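Local coordinates for SusD-like carbohydrate binding protein BF1063 (Bacteroides fragilis NCTC 9343, PDB 3I4G) that probably binds carbohydrate at the outer membrane, as other SusD-family lipoproteins do in glycan uptake, at residues R129-F134 against W169-F174; L201-R206 against A220-I224. All coordinates share one frame; numbering follows the deposited sequence.

Contact 1 (R129-F134 against W169-F174); sequences RATQYF and WCVTEF
Ala130 and Cys170 mark the closest backbone approach, CA to CA 5.7 Å, of two nearly antiparallel helical segments whose axes run 9.6 Å apart at 155°. The methyl of Ala130 sits over one face of the Phe174 ring in a CH-pi contact, CB 3.8 Å from the ring centroid, while Phe134 CB lies at the edge of that ring. On the flank, Arg129 reaches across with CG anti to its backbone N (chi1 177°) and a bend at chi3. Its NH2 forms a salt bridge with Glu173 OE1 at 3.1 Å, in the guanidinium plane but above that of the carboxylate. A water links Arg129 NE to Glu173 OE1, and Arg126 grips OE2. Trp169 CZ2 lies over a guanidinium face, and Trp169 CZ3 lies 3.5 Å from Tyr133 CD2, the rings meeting obliquely with planes 79° apart. This is plain antiparallel helix packing, a small residue at the closest approach, in the N-terminal part of a SusD-family (TPR-clan) protein. Around it, Arg129 bonds Asn103 of helix 86-109, Tyr133 OH bonds Val146 O, Trp169 NE1 bonds Glu147 OE1, and Phe134 and Phe174 pack against helix 197-211.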
ATOM      1  N   ARG A 129     -13.621  -5.195  11.090  1.00  7.75           N
ATOM      2  CA  ARG A 129     -14.488  -4.031  11.084  1.00  8.78           C
ATOM      3  C   ARG A 129     -13.689  -2.762  11.353  1.00  9.93           C
ATOM      4  O   ARG A 129     -13.873  -1.723  10.688  1.00  9.11           O
ATOM      5  CB  ARG A 129     -15.593  -4.210  12.138  1.00  9.35           C
ATOM      6  CG  ARG A 129     -16.500  -2.992  12.251  1.00  9.16           C
ATOM      7  CD  ARG A 129     -17.635  -3.202  13.259  1.00  9.80           C
ATOM      8  NE  ARG A 129     -17.154  -3.354  14.621  1.00  9.04           N
ATOM      9  CZ  ARG A 129     -17.954  -3.461  15.680  1.00 10.37           C
ATOM     10  NH1 ARG A 129     -19.265  -3.432  15.542  1.00 11.37           N
ATOM     11  NH2 ARG A 129     -17.436  -3.574  16.881  1.00 10.19           N
ATOM     12  N   ALA A 130     -12.803  -2.816  12.328  1.00  8.74           N
ATOM     13  CA  ALA A 130     -12.017  -1.644  12.662  1.00  8.27           C
ATOM     14  C   ALA A 130     -11.073  -1.199  11.546  1.00  9.14           C
ATOM     15  O   ALA A 130     -10.879   0.012  11.371  1.00  8.71           O
ATOM     16  CB  ALA A 130     -11.239  -1.855  13.944  1.00  9.22           C
ATOM     17  N   THR A 131     -10.534  -2.142  10.781  1.00  9.36           N
ATOM     18  CA  THR A 131      -9.707  -1.741   9.661  1.00  7.64           C
ATOM     19  C   THR A 131     -10.512  -0.910   8.672  1.00  7.93           C
ATOM     20  O   THR A 131      -9.985   0.023   8.098  1.00  9.24           O
ATOM     21  CB  THR A 131      -9.023  -2.883   8.889  1.00  8.38           C
ATOM     22  OG1 THR A 131      -9.989  -3.733   8.259  1.00  9.27           O
ATOM     23  CG2 THR A 131      -8.054  -3.676   9.755  1.00  8.83           C
ATOM     24  N   GLN A 132     -11.787  -1.201   8.479  1.00  7.98           N
ATOM     25  CA  GLN A 132     -12.572  -0.416   7.527  1.00  8.76           C
ATOM     26  C   GLN A 132     -12.734   1.002   8.009  1.00  8.69           C
ATOM     27  O   GLN A 132     -12.599   1.928   7.219  1.00  9.07           O
ATOM     28  CB  GLN A 132     -13.940  -1.075   7.295  1.00  8.66           C
ATOM     29  CG  GLN A 132     -13.860  -2.534   6.866  1.00  8.70           C
ATOM     30  CD  GLN A 132     -13.006  -2.743   5.640  1.00 12.17           C
ATOM     31  OE1 GLN A 132     -13.458  -2.526   4.518  1.00 11.30           O
ATOM     32  NE2 GLN A 132     -11.758  -3.194   5.844  1.00 10.07           N
ATOM     33  N   TYR A 133     -13.035   1.192   9.296  1.00  9.54           N
ATOM     34  CA  TYR A 133     -13.145   2.531   9.847  1.00  9.05           C
ATOM     35  C   TYR A 133     -11.783   3.252   9.818  1.00 10.21           C
ATOM     36  O   TYR A 133     -11.745   4.446   9.638  1.00  9.61           O
ATOM     37  CB  TYR A 133     -13.762   2.499  11.255  1.00  8.80           C
ATOM     38  CG  TYR A 133     -15.238   2.269  11.185  1.00  9.08           C
ATOM     39  CD1 TYR A 133     -16.063   3.241  10.660  1.00  9.96           C
ATOM     40  CD2 TYR A 133     -15.811   1.066  11.594  1.00  9.07           C
ATOM     41  CE1 TYR A 133     -17.416   3.038  10.555  1.00  8.88           C
ATOM     42  CE2 TYR A 133     -17.183   0.870  11.528  1.00  9.02           C
ATOM     43  CZ  TYR A 133     -17.966   1.857  10.993  1.00  9.97           C
ATOM     44  OH  TYR A 133     -19.376   1.708  10.866  1.00 10.79           O
ATOM     45  N   PHE A 134     -10.678   2.526   9.990  1.00  8.26           N
ATOM     46  CA  PHE A 134      -9.350   3.102   9.911  1.00  8.60           C
ATOM     47  C   PHE A 134      -9.117   3.731   8.544  1.00  8.52           C
ATOM     48  O   PHE A 134      -8.665   4.879   8.460  1.00  8.17           O
ATOM     49  CB  PHE A 134      -8.289   2.011  10.220  1.00  8.59           C
ATOM     50  CG  PHE A 134      -6.899   2.400   9.811  1.00  8.57           C
ATOM     51  CD1 PHE A 134      -6.097   3.162  10.628  1.00  9.12           C
ATOM     52  CD2 PHE A 134      -6.411   2.032   8.573  1.00 10.12           C
ATOM     53  CE1 PHE A 134      -4.864   3.555  10.229  1.00  9.69           C
ATOM     54  CE2 PHE A 134      -5.155   2.415   8.163  1.00  9.38           C
ATOM     55  CZ  PHE A 134      -4.392   3.188   9.002  1.00  9.23           C
ATOM     56  N   TRP A 169     -12.276   5.252  18.828  1.00  9.05           N
ATOM     57  CA  TRP A 169     -12.982   3.984  18.795  1.00  8.86           C
ATOM     58  C   TRP A 169     -12.087   2.893  18.201  1.00 11.04           C
ATOM     59  O   TRP A 169     -12.038   1.760  18.703  1.00  9.94           O
ATOM     60  CB  TRP A 169     -14.310   4.167  18.010  1.00  8.93           C
ATOM     61  CG  TRP A 169     -15.187   2.980  17.893  1.00 10.26           C
ATOM     62  CD1 TRP A 169     -16.217   2.649  18.681  1.00 12.70           C
ATOM     63  CD2 TRP A 169     -15.159   2.028  16.839  1.00 10.82           C
ATOM     64  NE1 TRP A 169     -16.826   1.520  18.204  1.00 11.36           N
ATOM     65  CE2 TRP A 169     -16.191   1.125  17.062  1.00 10.24           C
ATOM     66  CE3 TRP A 169     -14.364   1.874  15.704  1.00 10.68           C
ATOM     67  CZ2 TRP A 169     -16.435   0.045  16.219  1.00  9.57           C
ATOM     68  CZ3 TRP A 169     -14.595   0.800  14.862  1.00 10.35           C
ATOM     69  CH2 TRP A 169     -15.644  -0.097  15.128  1.00 11.91           C
ATOM     70  N   CYS A 170     -11.365   3.225  17.136  1.00  9.62           N
ATOM     71  CA  CYS A 170     -10.454   2.258  16.516  1.00  9.24           C
ATOM     72  C   CYS A 170      -9.378   1.825  17.502  1.00  8.56           C
ATOM     73  O   CYS A 170      -9.012   0.667  17.536  1.00  9.38           O
ATOM     74  CB  CYS A 170      -9.810   2.818  15.270  1.00  8.13           C
ATOM     75  SG  CYS A 170     -10.885   2.916  13.805  1.00 10.82           S
ATOM     76  N   VAL A 171      -8.861   2.747  18.305  1.00  9.37           N
ATOM     77  CA  VAL A 171      -7.884   2.361  19.336  1.00  9.13           C
ATOM     78  C   VAL A 171      -8.478   1.300  20.263  1.00 10.14           C
ATOM     79  O   VAL A 171      -7.864   0.257  20.517  1.00  9.98           O
ATOM     80  CB  VAL A 171      -7.408   3.587  20.140  1.00  8.87           C
ATOM     81  CG1 VAL A 171      -6.708   3.160  21.427  1.00  9.93           C
ATOM     82  CG2 VAL A 171      -6.513   4.487  19.260  1.00  9.80           C
ATOM     83  N   THR A 172      -9.694   1.543  20.748  1.00  9.39           N
ATOM     84  CA  THR A 172     -10.341   0.603  21.647  1.00 11.17           C
ATOM     85  C   THR A 172     -10.533  -0.740  20.956  1.00  9.36           C
ATOM     86  O   THR A 172     -10.245  -1.805  21.543  1.00 10.51           O
ATOM     87  CB  THR A 172     -11.693   1.154  22.105  1.00 11.82           C
ATOM     88  OG1 THR A 172     -11.467   2.412  22.770  1.00 17.14           O
ATOM     89  CG2 THR A 172     -12.415   0.154  23.030  1.00 15.35           C
ATOM     90  N   GLU A 173     -11.031  -0.731  19.733  1.00  8.67           N
ATOM     91  CA  GLU A 173     -11.300  -1.959  19.006  1.00  9.16           C
ATOM     92  C   GLU A 173     -10.044  -2.754  18.654  1.00  8.96           C
ATOM     93  O   GLU A 173     -10.017  -3.977  18.816  1.00  9.50           O
ATOM     94  CB  GLU A 173     -12.082  -1.622  17.737  1.00  9.52           C
ATOM     95  CG  GLU A 173     -13.495  -1.128  17.986  1.00  9.99           C
ATOM     96  CD  GLU A 173     -14.379  -2.162  18.650  1.00 10.90           C
ATOM     97  OE1 GLU A 173     -14.582  -3.239  18.037  1.00 10.47           O
ATOM     98  OE2 GLU A 173     -14.904  -1.897  19.780  1.00 11.67           O
ATOM     99  N   PHE A 174      -9.002  -2.100  18.154  1.00  8.77           N
ATOM    100  CA  PHE A 174      -7.768  -2.823  17.827  1.00  8.66           C
ATOM    101  C   PHE A 174      -7.111  -3.359  19.079  1.00  8.96           C
ATOM    102  O   PHE A 174      -6.536  -4.466  19.047  1.00  9.15           O
ATOM    103  CB  PHE A 174      -6.764  -1.951  17.065  1.00  7.43           C
ATOM    104  CG  PHE A 174      -7.145  -1.663  15.628  1.00  8.61           C
ATOM    105  CD1 PHE A 174      -7.455  -2.687  14.756  1.00  7.55           C
ATOM    106  CD2 PHE A 174      -7.154  -0.372  15.151  1.00  9.36           C
ATOM    107  CE1 PHE A 174      -7.811  -2.434  13.453  1.00  9.07           C
ATOM    108  CE2 PHE A 174      -7.497  -0.127  13.838  1.00  9.53           C
ATOM    109  CZ  PHE A 174      -7.831  -1.155  13.004  1.00  8.87           C
TER
HETATM  110  O   HOH W   1     -14.415  -3.273  15.386  1.00 10.04           O
HETATM  111  O   HOH W   2     -17.383  -2.996  20.036  1.00 24.99           O

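Contact 2 (L201-R206 against A220-I224); sequences LAFLGR and AFHDI
Leu201, Gly205, Ala220, Phe221 and Ile224 carry a close, apolar helix-helix contact between helices 197-211 and 214-227, the two arms of a helical hairpin joined by a very short turn. The segment axes come within 8.4 Å and run nearly antiparallel at 156°, and Gly205 CA lies 5.1 Å from Ala220 CA. With no side chain on Gly205, the Phe221 ring reaches its backbone directly: Gly205 CA stands over one face, 4.0 Å from the ring centroid and 24° off the normal. Phe221 CZ goes deepest, 3.5 Å from Gly205 C, because the first torsion (chi1 -66°) sets CG anti to the carbonyl carbon and the ring swings across to helix 197-211.

Beside it, the methyl of Ala220 rests on the neighbouring backbone turn, touching Leu201 O and Gly205 N, with CG and CD2 of Leu204 along its flank. At the other end the side chains of Leu201 and Ile224 lie alongside each other, pointing opposite ways, with Leu201 CB 3.7 Å from Ile224 CG1. Ile224 then extends its CD1 to Ala202, 3.6 Å from the backbone N and 3.9 Å from CB. Of Asp223 it is the CB that Leu201 CD1 touches, while the carboxylate turns to Lys219 on its own helix.

Helix 387-400 lines this interface through Val390, which touches both Phe221 and Ile224, while Ala202 packs on Ile385 of strand 380-386. Arg206 directs its guanidinium to Glu389 in a salt bridge and to Trp456 in a cation-pi contact. Small residues at the crossing, with larger ones wedged beside them, are characteristic of closely packed antiparallel hairpins such as those of tetratricopeptide-like (TPR) helical scaffolds, consistent with the TPR clan to which the SusD family belongs.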
ATOM      1  N   LEU A 201      -2.073  -5.011  16.552  1.00  7.65           N
ATOM      2  CA  LEU A 201      -1.195  -4.010  17.138  1.00  7.47           C
ATOM      3  C   LEU A 201      -0.593  -3.070  16.076  1.00  8.21           C
ATOM      4  O   LEU A 201      -0.349  -1.888  16.375  1.00  8.74           O
ATOM      5  CB  LEU A 201      -0.053  -4.655  17.967  1.00  8.12           C
ATOM      6  CG  LEU A 201      -0.450  -5.407  19.211  1.00  8.77           C
ATOM      7  CD1 LEU A 201       0.716  -6.240  19.755  1.00  9.94           C
ATOM      8  CD2 LEU A 201      -0.937  -4.401  20.230  1.00 10.87           C
ATOM      9  N   ALA A 202      -0.321  -3.558  14.865  1.00  8.93           N
ATOM     10  CA  ALA A 202       0.244  -2.712  13.830  1.00  9.79           C
ATOM     11  C   ALA A 202      -0.787  -1.699  13.373  1.00  8.26           C
ATOM     12  O   ALA A 202      -0.465  -0.532  13.170  1.00  8.71           O
ATOM     13  CB  ALA A 202       0.731  -3.553  12.664  1.00 10.20           C
ATOM     14  N   PHE A 203      -2.045  -2.131  13.216  1.00  8.43           N
ATOM     15  CA  PHE A 203      -3.092  -1.171  12.900  1.00  8.41           C
ATOM     16  C   PHE A 203      -3.370  -0.210  14.051  1.00  8.09           C
ATOM     17  O   PHE A 203      -3.667   0.957  13.810  1.00  8.66           O
ATOM     18  CB  PHE A 203      -4.374  -1.866  12.436  1.00  8.21           C
ATOM     19  CG  PHE A 203      -4.344  -2.201  10.983  1.00  8.87           C
ATOM     20  CD1 PHE A 203      -4.794  -1.272  10.062  1.00  8.25           C
ATOM     21  CD2 PHE A 203      -3.848  -3.405  10.510  1.00  8.90           C
ATOM     22  CE1 PHE A 203      -4.759  -1.526   8.699  1.00  8.99           C
ATOM     23  CE2 PHE A 203      -3.836  -3.670   9.131  1.00  9.28           C
ATOM     24  CZ  PHE A 203      -4.253  -2.706   8.239  1.00  8.60           C
ATOM     25  N   LEU A 204      -3.239  -0.682  15.275  1.00  8.50           N
ATOM     26  CA  LEU A 204      -3.297   0.222  16.429  1.00  7.77           C
ATOM     27  C   LEU A 204      -2.229   1.291  16.302  1.00  8.67           C
ATOM     28  O   LEU A 204      -2.500   2.481  16.500  1.00  8.53           O
ATOM     29  CB  LEU A 204      -3.091  -0.554  17.737  1.00  9.02           C
ATOM     30  CG  LEU A 204      -3.007   0.233  19.020  1.00  9.39           C
ATOM     31  CD1 LEU A 204      -4.295   1.055  19.228  1.00 10.97           C
ATOM     32  CD2 LEU A 204      -2.780  -0.705  20.196  1.00 11.08           C
ATOM     33  N   GLY A 205      -0.993   0.894  16.037  1.00  8.89           N
ATOM     34  CA  GLY A 205       0.073   1.857  15.841  1.00  7.59           C
ATOM     35  C   GLY A 205      -0.196   2.836  14.731  1.00  8.78           C
ATOM     36  O   GLY A 205       0.037   4.042  14.905  1.00 10.01           O
ATOM     37  N   ARG A 206      -0.686   2.373  13.580  1.00  8.20           N
ATOM     38  CA  ARG A 206      -1.005   3.299  12.509  1.00  7.92           C
ATOM     39  C   ARG A 206      -2.129   4.260  12.929  1.00  8.55           C
ATOM     40  O   ARG A 206      -2.102   5.453  12.572  1.00  9.50           O
ATOM     41  CB  ARG A 206      -1.451   2.568  11.227  1.00  8.48           C
ATOM     42  CG  ARG A 206      -0.391   1.824  10.439  1.00  9.86           C
ATOM     43  CD  ARG A 206      -1.020   1.313   9.165  1.00 10.31           C
ATOM     44  NE  ARG A 206      -0.072   0.734   8.224  1.00 10.06           N
ATOM     45  CZ  ARG A 206      -0.444   0.338   7.031  1.00  9.55           C
ATOM     46  NH1 ARG A 206      -1.730   0.394   6.683  1.00 11.47           N
ATOM     47  NH2 ARG A 206       0.446  -0.138   6.197  1.00 10.60           N
ATOM     48  N   ALA A 220       2.631   0.670  20.744  1.00  9.99           N
ATOM     49  CA  ALA A 220       2.018  -0.384  19.950  1.00 10.05           C
ATOM     50  C   ALA A 220       3.053  -1.105  19.093  1.00  8.27           C
ATOM     51  O   ALA A 220       3.122  -2.328  19.078  1.00  9.52           O
ATOM     52  CB  ALA A 220       0.883   0.192  19.075  1.00 10.43           C
ATOM     53  N   PHE A 221       3.880  -0.347  18.383  1.00  8.63           N
ATOM     54  CA  PHE A 221       4.902  -0.982  17.544  1.00  9.47           C
ATOM     55  C   PHE A 221       5.952  -1.692  18.415  1.00  9.48           C
ATOM     56  O   PHE A 221       6.394  -2.786  18.066  1.00  9.12           O
ATOM     57  CB  PHE A 221       5.550   0.028  16.614  1.00  8.29           C
ATOM     58  CG  PHE A 221       4.613   0.613  15.563  1.00  7.55           C
ATOM     59  CD1 PHE A 221       3.894  -0.192  14.718  1.00 10.88           C
ATOM     60  CD2 PHE A 221       4.481   1.979  15.419  1.00  9.76           C
ATOM     61  CE1 PHE A 221       3.067   0.360  13.745  1.00 10.30           C
ATOM     62  CE2 PHE A 221       3.658   2.532  14.450  1.00  9.79           C
ATOM     63  CZ  PHE A 221       2.949   1.730  13.615  1.00  9.32           C
ATOM     64  N   HIS A 222       6.335  -1.086  19.534  0.50  9.17           N
ATOM     65  CA  HIS A 222       7.321  -1.698  20.429  0.50  8.82           C
ATOM     66  C   HIS A 222       6.781  -2.988  21.060  0.50  9.70           C
ATOM     67  O   HIS A 222       7.559  -3.892  21.360  0.50 10.29           O
ATOM     68  CB  HIS A 222       7.744  -0.676  21.468  0.50  9.14           C
ATOM     69  CG  HIS A 222       8.999  -1.023  22.197  0.50  9.83           C
ATOM     70  ND1 HIS A 222      10.098  -1.605  21.589  0.50  7.16           N
ATOM     71  CD2 HIS A 222       9.372  -0.747  23.467  0.50  8.07           C
ATOM     72  CE1 HIS A 222      11.057  -1.751  22.489  0.50  9.26           C
ATOM     73  NE2 HIS A 222      10.650  -1.222  23.628  0.50 16.85           N
ATOM     74  N   ASP A 223       5.463  -3.087  21.253  1.00  8.90           N
ATOM     75  CA  ASP A 223       4.848  -4.322  21.755  1.00  8.82           C
ATOM     76  C   ASP A 223       5.030  -5.455  20.763  1.00  9.98           C
ATOM     77  O   ASP A 223       5.267  -6.585  21.155  1.00 10.86           O
ATOM     78  CB  ASP A 223       3.347  -4.146  22.038  1.00 10.83           C
ATOM     79  CG  ASP A 223       3.036  -3.327  23.284  1.00 13.90           C
ATOM     80  OD1 ASP A 223       3.935  -3.110  24.109  1.00 13.24           O
ATOM     81  OD2 ASP A 223       1.835  -2.934  23.441  1.00 18.39           O
ATOM     82  N   ILE A 224       4.954  -5.154  19.464  1.00  9.04           N
ATOM     83  CA  ILE A 224       5.213  -6.160  18.441  1.00  9.31           C
ATOM     84  C   ILE A 224       6.667  -6.631  18.537  1.00  9.89           C
ATOM     85  O   ILE A 224       7.002  -7.823  18.482  1.00  9.82           O
ATOM     86  CB  ILE A 224       4.903  -5.608  17.044  1.00  8.31           C
ATOM     87  CG1 ILE A 224       3.418  -5.252  16.927  1.00  9.05           C
ATOM     88  CG2 ILE A 224       5.331  -6.605  15.953  1.00 10.20           C
ATOM     89  CD1 ILE A 224       3.095  -4.468  15.679  1.00  9.27           C
TER

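How the contacts relate
Contact 1 comes first along the chain and closes before contact 2 opens; their centres are about 13 Å apart, on the same side of the chain's centre. The first joins helices 116-139 and 163-180, the second helices 197-211 and 214-227, and helix 197-211 follows 163-180 directly in the helix order. The two antiparallel pairs also touch: Phe174 CZ lies 3.6 Å from Phe203 CB, Val171 CA packs on Leu204 CD1, and Phe134 meets both Phe203, edge-to-face, and Arg206. Helix 197-211 thus packs against both helices of contact 1 while pairing with 214-227, so the two pairs join into one helical body, consistent with a TPR-like SusD scaffold.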